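Local atomic coordinates of amino acid ABC transporter, binding protein (Thermus thermophilus, PDB entry 3VV5), a protein that binds L-thialysine, (S)-2-aminoethyl-L-cysteine, and probably related amino acids in the periplasm for uptake by an ABC transporter. Residues A[56-60]-A[61-65]; A[80-83]-A[84-88]; A[137-141]-A[142-146]; A[186-189]-A[190-194]. All blocks are in the same frame, centred on the assembly; numbering follows the deposited sequence.

Overall arrangement
The four contacts sit on the two lobes expected of a family 3 solute-binding protein, with L-thialysine between them. Contacts 1 and 2 belong to one lobe, their centres 15 Å apart, where helix 61-72 is followed by strand 76-81. Contacts 3 and 4 belong to the other, their centres 16 Å apart, and they touch directly: strands 143-147 and 185-189 run side by side, with a probable hydrogen bond from Ile187 N to Gly145 O (3.2 Å). Contact 2 puts Phe84 against the ligand. The side chains of Glu62 in contact 1 and Asp189 in contact 4 each come within about 5 Å of it, whereas Val144 of contact 3 stays about 14 Å away.

Contact 1 (A[56-60]-A[61-65]); sequences NQLTG and FEVDL
Val63 lays its two methyls against the end of strand 58-59. CG2 rests on Thr59 O at 3.4 Å and meets Leu58 CG at 3.8 Å, the two side chains running aslant to each other, while CG1 reaches Leu58 O at 3.7 Å. With CG1 anti to the backbone N (chi1 176°), the fork of the valine opens toward the strand. Next to this packing the helix begins: Gly60 is its N-cap residue, and its carbonyl oxygen accepts an almost straight bond from Asp64 N (3.0 Å, N-H...O 175°) and a weak one from Val63 N. At the backbone angles of Gly60 a side chain would jam against the preceding carbonyl, so the bend into helix 61-72 depends on its being glycine. Further out, Trp79 of strand 76-81 packs on both Leu58 and Val63, and Asp64 OD2 makes a salt bridge with Lys251 and a hydrogen bond with Trp252. Glu62 turns toward Ser102, Asn50 and His119, near the bound amino acid. With an alanine at Val63, both methyls gone, Leu58 CG and the carbonyls of Leu58 and Thr59 would lose their packing, and a gap would probably open between strand, helix and Trp79. The junction thus joins unlike chemistry: methyls on carbonyls and Leu58, a backbone bond at the bend, and on Glu62 a buried carboxylate whose oxygens both have partners, likely fixing it beside the pocket.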
loop_
_atom_site.group_PDB
_atom_site.type_symbol
_atom_site.label_atom_id
_atom_site.label_comp_id
_atom_site.label_asym_id
_atom_site.label_seq_id
_atom_site.Cartn_x
_atom_site.Cartn_y
_atom_site.Cartn_z
ATOM N N ASN A 56 -9.056 -5.723 -16.440
ATOM C CA ASN A 56 -9.219 -4.274 -16.201
ATOM C C ASN A 56 -10.202 -3.917 -15.088
ATOM O O ASN A 56 -10.862 -2.879 -15.104
ATOM C CB ASN A 56 -9.534 -3.551 -17.516
ATOM C CG ASN A 56 -8.510 -3.882 -18.583
ATOM O OD1 ASN A 56 -7.300 -3.712 -18.359
ATOM N ND2 ASN A 56 -8.972 -4.430 -19.715
ATOM N N GLN A 57 -10.248 -4.791 -14.110
ATOM C CA GLN A 57 -11.114 -4.629 -12.957
ATOM C C GLN A 57 -10.208 -4.429 -11.746
ATOM O O GLN A 57 -9.216 -5.106 -11.605
ATOM C CB GLN A 57 -11.989 -5.875 -12.825
ATOM C CG GLN A 57 -12.570 -6.131 -11.458
ATOM C CD GLN A 57 -13.556 -7.293 -11.452
ATOM O OE1 GLN A 57 -14.261 -7.532 -12.435
ATOM N NE2 GLN A 57 -13.609 -8.021 -10.337
ATOM N N LEU A 58 -10.564 -3.480 -10.885
ATOM C CA LEU A 58 -9.805 -3.218 -9.676
ATOM C C LEU A 58 -10.008 -4.369 -8.696
ATOM O O LEU A 58 -11.154 -4.774 -8.413
ATOM C CB LEU A 58 -10.316 -1.919 -9.061
ATOM C CG LEU A 58 -9.596 -1.133 -7.986
ATOM C CD1 LEU A 58 -8.112 -0.959 -8.303
ATOM C CD2 LEU A 58 -10.313 0.229 -7.909
ATOM N N THR A 59 -8.903 -4.912 -8.201
ATOM C CA THR A 59 -8.953 -6.012 -7.241
ATOM C C THR A 59 -7.693 -5.995 -6.357
ATOM O O THR A 59 -6.890 -5.021 -6.362
ATOM C CB THR A 59 -9.196 -7.380 -7.970
ATOM O OG1 THR A 59 -9.402 -8.438 -7.023
ATOM C CG2 THR A 59 -8.046 -7.708 -8.937
ATOM N N GLY A 60 -7.543 -7.038 -5.559
ATOM C CA GLY A 60 -6.423 -7.137 -4.638
ATOM C C GLY A 60 -6.906 -7.251 -3.203
ATOM O O GLY A 60 -8.084 -7.039 -2.912
ATOM N N PHE A 61 -5.986 -7.596 -2.306
ATOM C CA PHE A 61 -6.283 -7.687 -0.865
ATOM C C PHE A 61 -7.042 -6.477 -0.310
ATOM O O PHE A 61 -8.036 -6.628 0.426
ATOM C CB PHE A 61 -4.971 -7.897 -0.105
ATOM C CG PHE A 61 -5.122 -7.926 1.370
ATOM C CD1 PHE A 61 -5.769 -9.001 1.995
ATOM C CD2 PHE A 61 -4.630 -6.883 2.146
ATOM C CE1 PHE A 61 -5.919 -9.039 3.383
ATOM C CE2 PHE A 61 -4.788 -6.895 3.538
ATOM C CZ PHE A 61 -5.429 -7.977 4.164
ATOM N N GLU A 62 -6.592 -5.277 -0.670
ATOM C CA GLU A 62 -7.203 -4.054 -0.130
ATOM C C GLU A 62 -8.576 -3.751 -0.693
ATOM O O GLU A 62 -9.413 -3.175 -0.008
ATOM C CB GLU A 62 -6.266 -2.851 -0.291
ATOM C CG GLU A 62 -5.121 -2.947 0.665
ATOM C CD GLU A 62 -4.134 -1.792 0.584
ATOM O OE1 GLU A 62 -3.533 -1.570 -0.485
ATOM O OE2 GLU A 62 -3.913 -1.148 1.625
ATOM N N VAL A 63 -8.800 -4.156 -1.935
ATOM C CA VAL A 63 -10.101 -3.993 -2.579
ATOM C C VAL A 63 -11.131 -4.955 -1.969
ATOM O O VAL A 63 -12.257 -4.534 -1.629
ATOM C CB VAL A 63 -9.978 -4.136 -4.106
ATOM C CG1 VAL A 63 -11.347 -4.076 -4.800
ATOM C CG2 VAL A 63 -9.020 -3.025 -4.691
ATOM N N ASP A 64 -10.742 -6.217 -1.769
ATOM C CA ASP A 64 -11.622 -7.179 -1.060
ATOM C C ASP A 64 -11.951 -6.709 0.357
ATOM O O ASP A 64 -13.099 -6.795 0.803
ATOM C CB ASP A 64 -10.995 -8.568 -1.019
ATOM C CG ASP A 64 -11.108 -9.302 -2.351
ATOM O OD1 ASP A 64 -11.865 -8.833 -3.229
ATOM O OD2 ASP A 64 -10.459 -10.354 -2.511
ATOM N N LEU A 65 -10.947 -6.193 1.057
ATOM C CA LEU A 65 -11.154 -5.676 2.412
ATOM C C LEU A 65 -12.060 -4.450 2.410
ATOM O O LEU A 65 -13.027 -4.357 3.201
ATOM C CB LEU A 65 -9.812 -5.313 3.094
ATOM C CG LEU A 65 -9.369 -5.798 4.486
ATOM C CD1 LEU A 65 -8.501 -4.735 5.199
ATOM C CD2 LEU A 65 -10.453 -6.298 5.443
#

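Contact 2 (A[80-83]-A[84-88]). With SLZ (L-thialysine), chain C.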
loop_
_atom_site.group_PDB
_atom_site.type_symbol
_atom_site.label_atom_id
_atom_site.label_comp_id
_atom_site.label_asym_id
_atom_site.label_seq_id
_atom_site.Cartn_x
_atom_site.Cartn_y
_atom_site.Cartn_z
ATOM N N ILE A 80 -12.319 4.917 -6.683
ATOM C CA ILE A 80 -11.667 5.932 -7.511
ATOM C C ILE A 80 -10.166 5.657 -7.465
ATOM O O ILE A 80 -9.559 5.737 -6.397
ATOM C CB ILE A 80 -11.940 7.350 -6.946
ATOM C CG1 ILE A 80 -13.445 7.573 -6.726
ATOM C CG2 ILE A 80 -11.285 8.445 -7.847
ATOM C CD1 ILE A 80 -14.078 8.488 -7.744
ATOM N N ALA A 81 -9.587 5.340 -8.620
ATOM C CA ALA A 81 -8.167 5.010 -8.740
ATOM C C ALA A 81 -7.355 6.216 -9.216
ATOM O O ALA A 81 -7.592 6.719 -10.289
ATOM C CB ALA A 81 -7.980 3.843 -9.713
ATOM N N GLN A 82 -6.384 6.650 -8.420
ATOM C CA GLN A 82 -5.596 7.854 -8.732
ATOM C C GLN A 82 -4.119 7.599 -8.474
ATOM O O GLN A 82 -3.758 6.681 -7.738
ATOM C CB GLN A 82 -6.029 9.020 -7.815
ATOM C CG GLN A 82 -7.480 9.489 -7.957
ATOM C CD GLN A 82 -7.663 10.419 -9.147
ATOM O OE1 GLN A 82 -8.179 10.026 -10.198
ATOM N NE2 GLN A 82 -7.224 11.658 -8.990
ATOM N N SER A 83 -3.258 8.457 -9.014
ATOM C CA SER A 83 -1.826 8.357 -8.728
ATOM C C SER A 83 -1.551 8.345 -7.211
ATOM O O SER A 83 -2.139 9.138 -6.463
ATOM C CB SER A 83 -1.078 9.496 -9.436
ATOM O OG SER A 83 0.319 9.378 -9.223
ATOM N N PHE A 84 -0.686 7.430 -6.751
ATOM C CA PHE A 84 -0.457 7.250 -5.323
ATOM C C PHE A 84 -0.161 8.563 -4.572
ATOM O O PHE A 84 -0.779 8.829 -3.532
ATOM C CB PHE A 84 0.651 6.216 -5.031
ATOM C CG PHE A 84 0.941 6.037 -3.555
ATOM C CD1 PHE A 84 0.059 5.338 -2.729
ATOM C CD2 PHE A 84 2.081 6.597 -2.981
ATOM C CE1 PHE A 84 0.314 5.184 -1.352
ATOM C CE2 PHE A 84 2.352 6.453 -1.600
ATOM C CZ PHE A 84 1.467 5.741 -0.780
ATOM N N ASP A 85 0.770 9.360 -5.109
ATOM C CA ASP A 85 1.250 10.575 -4.408
ATOM C C ASP A 85 0.190 11.671 -4.255
ATOM O O ASP A 85 0.392 12.662 -3.542
ATOM C CB ASP A 85 2.531 11.136 -5.053
ATOM C CG ASP A 85 2.333 11.606 -6.520
ATOM O OD1 ASP A 85 1.330 11.258 -7.157
ATOM O OD2 ASP A 85 3.225 12.302 -7.047
ATOM N N THR A 86 -0.950 11.473 -4.908
ATOM C CA THR A 86 -2.041 12.438 -4.844
ATOM C C THR A 86 -3.109 12.073 -3.819
ATOM O O THR A 86 -3.991 12.897 -3.530
ATOM C CB THR A 86 -2.790 12.576 -6.193
ATOM O OG1 THR A 86 -3.664 11.445 -6.394
ATOM C CG2 THR A 86 -1.820 12.723 -7.368
ATOM N N LEU A 87 -3.052 10.855 -3.280
ATOM C CA LEU A 87 -4.201 10.285 -2.552
ATOM C C LEU A 87 -4.525 10.977 -1.228
ATOM O O LEU A 87 -5.672 11.289 -0.990
ATOM C CB LEU A 87 -4.057 8.762 -2.335
ATOM C CG LEU A 87 -4.234 7.840 -3.547
ATOM C CD1 LEU A 87 -3.821 6.431 -3.159
ATOM C CD2 LEU A 87 -5.683 7.862 -4.091
ATOM N N LEU A 88 -3.530 11.214 -0.376
ATOM C CA LEU A 88 -3.815 11.839 0.920
ATOM C C LEU A 88 -4.297 13.284 0.754
ATOM O O LEU A 88 -5.222 13.722 1.441
ATOM C CB LEU A 88 -2.622 11.748 1.873
ATOM C CG LEU A 88 -2.167 10.317 2.216
ATOM C CD1 LEU A 88 -1.045 10.361 3.247
ATOM C CD2 LEU A 88 -3.349 9.433 2.675
HETATM N N SLZ C . 3.910 1.144 1.765
HETATM C CA SLZ C . 4.050 2.241 0.781
HETATM C CB SLZ C . 2.775 2.353 -0.099
HETATM S SG SLZ C . 2.814 1.789 -1.838
HETATM C CD SLZ C . 1.062 2.163 -2.204
HETATM C CE SLZ C . 0.590 2.007 -3.653
HETATM N NZ SLZ C . -0.850 1.703 -3.640
HETATM C C SLZ C . 4.118 3.516 1.616
HETATM O O SLZ C . 4.689 4.503 1.127
HETATM O OXT SLZ C . 3.586 3.478 2.749
#
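Ser83 and Thr86 close the tight turn that brings Phe84 into the L-thialysine pocket and leads on into helix 87-92. The carbonyl oxygen of Ser83 is gripped twice by one residue. Thr86 OG1 donates to it at 2.8 Å, lying in the carbonyl plane on a lone pair, and Thr86 N donates at 3.0 Å from above that plane. The hydroxyl can do this because it sits between the backbone N and the carbonyl carbon (chi1 76°), folded back over the turn. The side chain of the same serine bonds as well: Ser83 OG donates to Asp85 OD1 at 3.0 Å, meeting the carboxylate on its syn side but 35° out of its plane; Gln169 also bonds to this hydroxyl. Gln82 CB packs on Leu87 CD2 at 3.9 Å.

Phe84 turns its ring to the ligand. The sulfur SG of L-thialysine lies 4.2 Å above the ring plane, displaced toward the rim, and Phe84 CE1 comes to 3.2 Å from the ligand's CD. The thioether side chain thus lies across one face of the ring, which also stacks with His103. The ligand's polar atoms are held by other residues, among them Arg109, Thr151 and Glu215. The chemistry divides accordingly: hydrogen bonds set the shape of the turn, which is likely to hold the aromatic ring where it offers an apolar surface to the side chain of the bound amino acid.

Contact 3 (A[137-141]-A[142-146])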
loop_
_atom_site.group_PDB
_atom_site.type_symbol
_atom_site.label_atom_id
_atom_site.label_comp_id
_atom_site.label_asym_id
_atom_site.label_seq_id
_atom_site.Cartn_x
_atom_site.Cartn_y
_atom_site.Cartn_z
ATOM N N LYS A 137 24.215 -1.414 3.646
ATOM C CA LYS A 137 25.653 -1.127 3.488
ATOM C C LYS A 137 26.073 -1.352 2.028
ATOM O O LYS A 137 26.865 -0.582 1.472
ATOM C CB LYS A 137 26.484 -2.012 4.446
ATOM C CG LYS A 137 27.979 -1.673 4.525
ATOM C CD LYS A 137 28.791 -2.884 5.031
ATOM C CE LYS A 137 30.297 -2.606 5.084
ATOM N NZ LYS A 137 30.899 -2.228 3.760
ATOM N N ASP A 138 25.517 -2.396 1.415
ATOM C CA ASP A 138 25.830 -2.776 0.024
ATOM C C ASP A 138 25.434 -1.706 -1.005
ATOM O O ASP A 138 25.867 -1.759 -2.166
ATOM C CB ASP A 138 25.085 -4.066 -0.362
ATOM C CG ASP A 138 25.733 -5.329 0.155
ATOM O OD1 ASP A 138 26.841 -5.277 0.737
ATOM O OD2 ASP A 138 25.106 -6.406 -0.037
ATOM N N LEU A 139 24.578 -0.770 -0.594
ATOM C CA LEU A 139 24.017 0.233 -1.511
ATOM C C LEU A 139 24.922 1.441 -1.754
ATOM O O LEU A 139 24.638 2.282 -2.610
ATOM C CB LEU A 139 22.622 0.679 -1.056
ATOM C CG LEU A 139 21.515 -0.391 -1.049
ATOM C CD1 LEU A 139 20.185 0.184 -0.616
ATOM C CD2 LEU A 139 21.368 -1.077 -2.372
ATOM N N GLN A 140 26.018 1.518 -1.009
ATOM C CA GLN A 140 27.042 2.544 -1.253
ATOM C C GLN A 140 27.550 2.509 -2.702
ATOM O O GLN A 140 28.038 1.489 -3.167
ATOM C CB GLN A 140 28.193 2.385 -0.246
ATOM C CG GLN A 140 27.728 2.649 1.180
ATOM C CD GLN A 140 28.805 2.472 2.234
ATOM O OE1 GLN A 140 29.871 3.090 2.169
ATOM N NE2 GLN A 140 28.513 1.647 3.238
ATOM N N GLY A 141 27.397 3.621 -3.421
ATOM C CA GLY A 141 27.858 3.706 -4.823
ATOM C C GLY A 141 26.875 3.100 -5.813
ATOM O O GLY A 141 27.183 2.946 -7.005
ATOM N N LYS A 142 25.675 2.781 -5.331
ATOM C CA LYS A 142 24.693 2.072 -6.156
ATOM C C LYS A 142 23.537 2.975 -6.557
ATOM O O LYS A 142 23.301 4.028 -5.949
ATOM C CB LYS A 142 24.200 0.798 -5.450
ATOM C CG LYS A 142 25.330 -0.146 -5.043
ATOM C CD LYS A 142 25.950 -0.824 -6.253
ATOM C CE LYS A 142 27.201 -1.593 -5.882
ATOM N NZ LYS A 142 27.603 -2.445 -7.057
ATOM N N VAL A 143 22.826 2.565 -7.598
ATOM C CA VAL A 143 21.658 3.312 -8.075
ATOM C C VAL A 143 20.415 2.572 -7.565
ATOM O O VAL A 143 20.233 1.394 -7.851
ATOM C CB VAL A 143 21.642 3.403 -9.616
ATOM C CG1 VAL A 143 20.441 4.219 -10.103
ATOM C CG2 VAL A 143 22.964 4.021 -10.135
ATOM N N VAL A 144 19.574 3.272 -6.810
ATOM C CA VAL A 144 18.400 2.653 -6.208
ATOM C C VAL A 144 17.104 3.223 -6.804
ATOM O O VAL A 144 16.966 4.441 -6.948
ATOM C CB VAL A 144 18.454 2.769 -4.637
ATOM C CG1 VAL A 144 17.200 2.205 -3.969
ATOM C CG2 VAL A 144 19.666 2.041 -4.101
ATOM N N GLY A 145 16.171 2.336 -7.165
ATOM C CA GLY A 145 14.858 2.742 -7.700
ATOM C C GLY A 145 13.743 2.606 -6.663
ATOM O O GLY A 145 13.607 1.547 -6.038
ATOM N N VAL A 146 12.954 3.674 -6.497
ATOM C CA VAL A 146 11.768 3.704 -5.591
ATOM C C VAL A 146 10.588 4.463 -6.192
ATOM O O VAL A 146 10.764 5.414 -6.973
ATOM C CB VAL A 146 12.088 4.401 -4.253
ATOM C CG1 VAL A 146 13.019 3.564 -3.428
ATOM C CG2 VAL A 146 12.703 5.765 -4.517
#
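Leu139 O takes a hydrogen bond from Lys142 N at 3.0 Å (N-H...O 143°), the donor standing well above the carbonyl plane. It closes a type II beta turn from Leu139 to Lys142, which takes over from a short 3-10 segment at Leu139 and delivers the chain into strand 143-147. Gly141 fills the third position of the turn with a positive phi of 82°, a conformation that glycine adopts readily. Lys142 then doubles back over the segment it has left: bent at chi2 (-71°), its chain puts CB 3.2 Å from Leu139 O and CG 3.3 Å from Asp138 O, so that methylene groups cover two carbonyl oxygens while the ammonium leads away. Asp138 itself turns its carboxylate to Arg134 N, just before the segment. On the strand side, Val143 N bonds to Asp184, and Val144 points back toward the turn, with Thr185 and Ile187 of the neighbouring strand beside it. Pro133 and Ile162 also pack on Leu139. This is plain packing where the loop after strand 120-129 enters strand 143-147, remote from the ligand. Leu139 and Val144 meet at about a right angle, with the valine's CG2 set between Leu139 CD1 and CD2, 4.0 Å from each.

Contact 4 (A[186-189]-A[190-194]); sequences WITD and RFVAK
Asp189 caps helix 190-200 where strand 185-189 runs into it. Its OD2 accepts from Val192 N at 3.0 Å, by the lone pair that faces away from OD1, and more weakly from Phe191 N at 2.8 Å. CG anti to the backbone N (chi1 178°) swings the carboxylate over the first turn, whose N-H groups have no helical carbonyl to bond. The backbone joins in: Ala193 N donates to Asp189 O at 2.8 Å, close to the C=O axis.

Packing is tightest at Val192, whose CG1 lies 3.3 Å from Asp189 CB in a nearly eclipsed, strained rotamer (chi1 -5°). Its CG2 approaches Thr188 OG1 at 3.7 Å and also touches Trp186 CH2, those two side chains crossing at about a right angle. Thr188 packs CG2 against Ala193 CB at 3.9 Å, and the same methyl sits 3.5 Å above the Trp186 ring, over its centre. Asp171 takes Trp186 NE1 on OD1 and Thr188 OG1 on OD2, which is likely to hold ring and hydroxyl in place. The other side is looser: Arg190 touches Asp189 through CB before its chain leads away, and Lys194 is exposed. Phe191, partly exposed, packs against Phe253.

With an alanine in place of Asp189, the N-H groups of Phe191 and Val192 would probably be left without their acceptor and Thr122, which bonds OD1, without its partner. As built, the carboxylate spends OD2 on the helix start and OD1 on Thr122, an arrangement in which the helix end would probably stabilise its negative charge close to the bound amino acid.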
loop_
_atom_site.group_PDB
_atom_site.type_symbol
_atom_site.label_atom_id
_atom_site.label_comp_id
_atom_site.label_asym_id
_atom_site.label_seq_id
_atom_site.Cartn_x
_atom_site.Cartn_y
_atom_site.Cartn_z
ATOM N N TRP A 186 15.874 -2.281 -6.147
ATOM C CA TRP A 186 14.514 -1.775 -6.020
ATOM C C TRP A 186 14.110 -1.940 -4.561
ATOM O O TRP A 186 14.290 -3.026 -3.999
ATOM C CB TRP A 186 13.625 -2.633 -6.941
ATOM C CG TRP A 186 12.136 -2.453 -6.861
ATOM C CD1 TRP A 186 11.429 -1.290 -6.675
ATOM C CD2 TRP A 186 11.165 -3.494 -7.031
ATOM N NE1 TRP A 186 10.061 -1.559 -6.736
ATOM C CE2 TRP A 186 9.883 -2.902 -6.942
ATOM C CE3 TRP A 186 11.263 -4.879 -7.258
ATOM C CZ2 TRP A 186 8.700 -3.654 -7.060
ATOM C CZ3 TRP A 186 10.090 -5.625 -7.362
ATOM C CH2 TRP A 186 8.826 -5.008 -7.272
ATOM N N ILE A 187 13.643 -0.867 -3.915
ATOM C CA ILE A 187 13.189 -0.982 -2.539
ATOM C C ILE A 187 11.682 -0.927 -2.567
ATOM O O ILE A 187 11.097 0.039 -3.065
ATOM C CB ILE A 187 13.768 0.094 -1.585
ATOM C CG1 ILE A 187 15.299 -0.049 -1.468
ATOM C CG2 ILE A 187 13.149 -0.062 -0.186
ATOM C CD1 ILE A 187 15.927 0.937 -0.480
ATOM N N THR A 188 11.048 -1.979 -2.047
ATOM C CA THR A 188 9.602 -2.082 -2.137
ATOM C C THR A 188 9.077 -2.915 -0.990
ATOM O O THR A 188 9.836 -3.332 -0.123
ATOM C CB THR A 188 9.181 -2.706 -3.514
ATOM O OG1 THR A 188 7.768 -2.578 -3.718
ATOM C CG2 THR A 188 9.586 -4.164 -3.595
ATOM N N ASP A 189 7.777 -3.198 -1.030
ATOM C CA ASP A 189 7.103 -4.006 -0.021
ATOM C C ASP A 189 7.458 -5.481 -0.147
ATOM O O ASP A 189 7.496 -6.017 -1.260
ATOM C CB ASP A 189 5.599 -3.806 -0.174
ATOM C CG ASP A 189 4.807 -4.637 0.785
ATOM O OD1 ASP A 189 4.450 -4.126 1.887
ATOM O OD2 ASP A 189 4.530 -5.799 0.424
ATOM N N ARG A 190 7.640 -6.155 0.998
ATOM C CA ARG A 190 8.079 -7.553 1.005
ATOM C C ARG A 190 7.104 -8.509 0.315
ATOM O O ARG A 190 7.520 -9.433 -0.380
ATOM C CB ARG A 190 8.375 -8.025 2.444
ATOM C CG ARG A 190 7.174 -7.934 3.405
ATOM C CD ARG A 190 7.528 -8.381 4.830
ATOM N NE ARG A 190 7.842 -9.811 4.866
ATOM C CZ ARG A 190 8.551 -10.408 5.823
ATOM N NH1 ARG A 190 9.038 -9.705 6.845
ATOM N NH2 ARG A 190 8.779 -11.713 5.754
ATOM N N PHE A 191 5.807 -8.285 0.512
ATOM C CA PHE A 191 4.793 -9.111 -0.157
ATOM C C PHE A 191 4.693 -8.800 -1.646
ATOM O O PHE A 191 4.445 -9.695 -2.448
ATOM C CB PHE A 191 3.421 -8.927 0.502
ATOM C CG PHE A 191 3.386 -9.344 1.946
ATOM C CD1 PHE A 191 3.380 -10.702 2.288
ATOM C CD2 PHE A 191 3.364 -8.389 2.959
ATOM C CE1 PHE A 191 3.359 -11.106 3.621
ATOM C CE2 PHE A 191 3.346 -8.776 4.303
ATOM C CZ PHE A 191 3.346 -10.139 4.632
ATOM N N VAL A 192 4.847 -7.533 -2.026
ATOM C CA VAL A 192 4.836 -7.239 -3.457
ATOM C C VAL A 192 6.063 -7.790 -4.168
ATOM O O VAL A 192 5.923 -8.328 -5.268
ATOM C CB VAL A 192 4.376 -5.774 -3.901
ATOM C CG1 VAL A 192 3.899 -4.896 -2.770
ATOM C CG2 VAL A 192 5.337 -5.082 -4.943
ATOM N N ALA A 193 7.232 -7.726 -3.523
ATOM C CA ALA A 193 8.452 -8.335 -4.068
ATOM C C ALA A 193 8.274 -9.844 -4.263
ATOM O O ALA A 193 8.596 -10.386 -5.317
ATOM C CB ALA A 193 9.636 -8.083 -3.117
ATOM N N LYS A 194 7.758 -10.508 -3.230
ATOM C CA LYS A 194 7.602 -11.965 -3.237
ATOM C C LYS A 194 6.679 -12.375 -4.379
ATOM O O LYS A 194 6.995 -13.299 -5.131
ATOM C CB LYS A 194 7.054 -12.442 -1.885
ATOM C CG LYS A 194 7.061 -13.951 -1.662
ATOM C CD LYS A 194 6.915 -14.317 -0.164
ATOM C CE LYS A 194 8.054 -13.726 0.691
ATOM N NZ LYS A 194 8.355 -14.535 1.923
#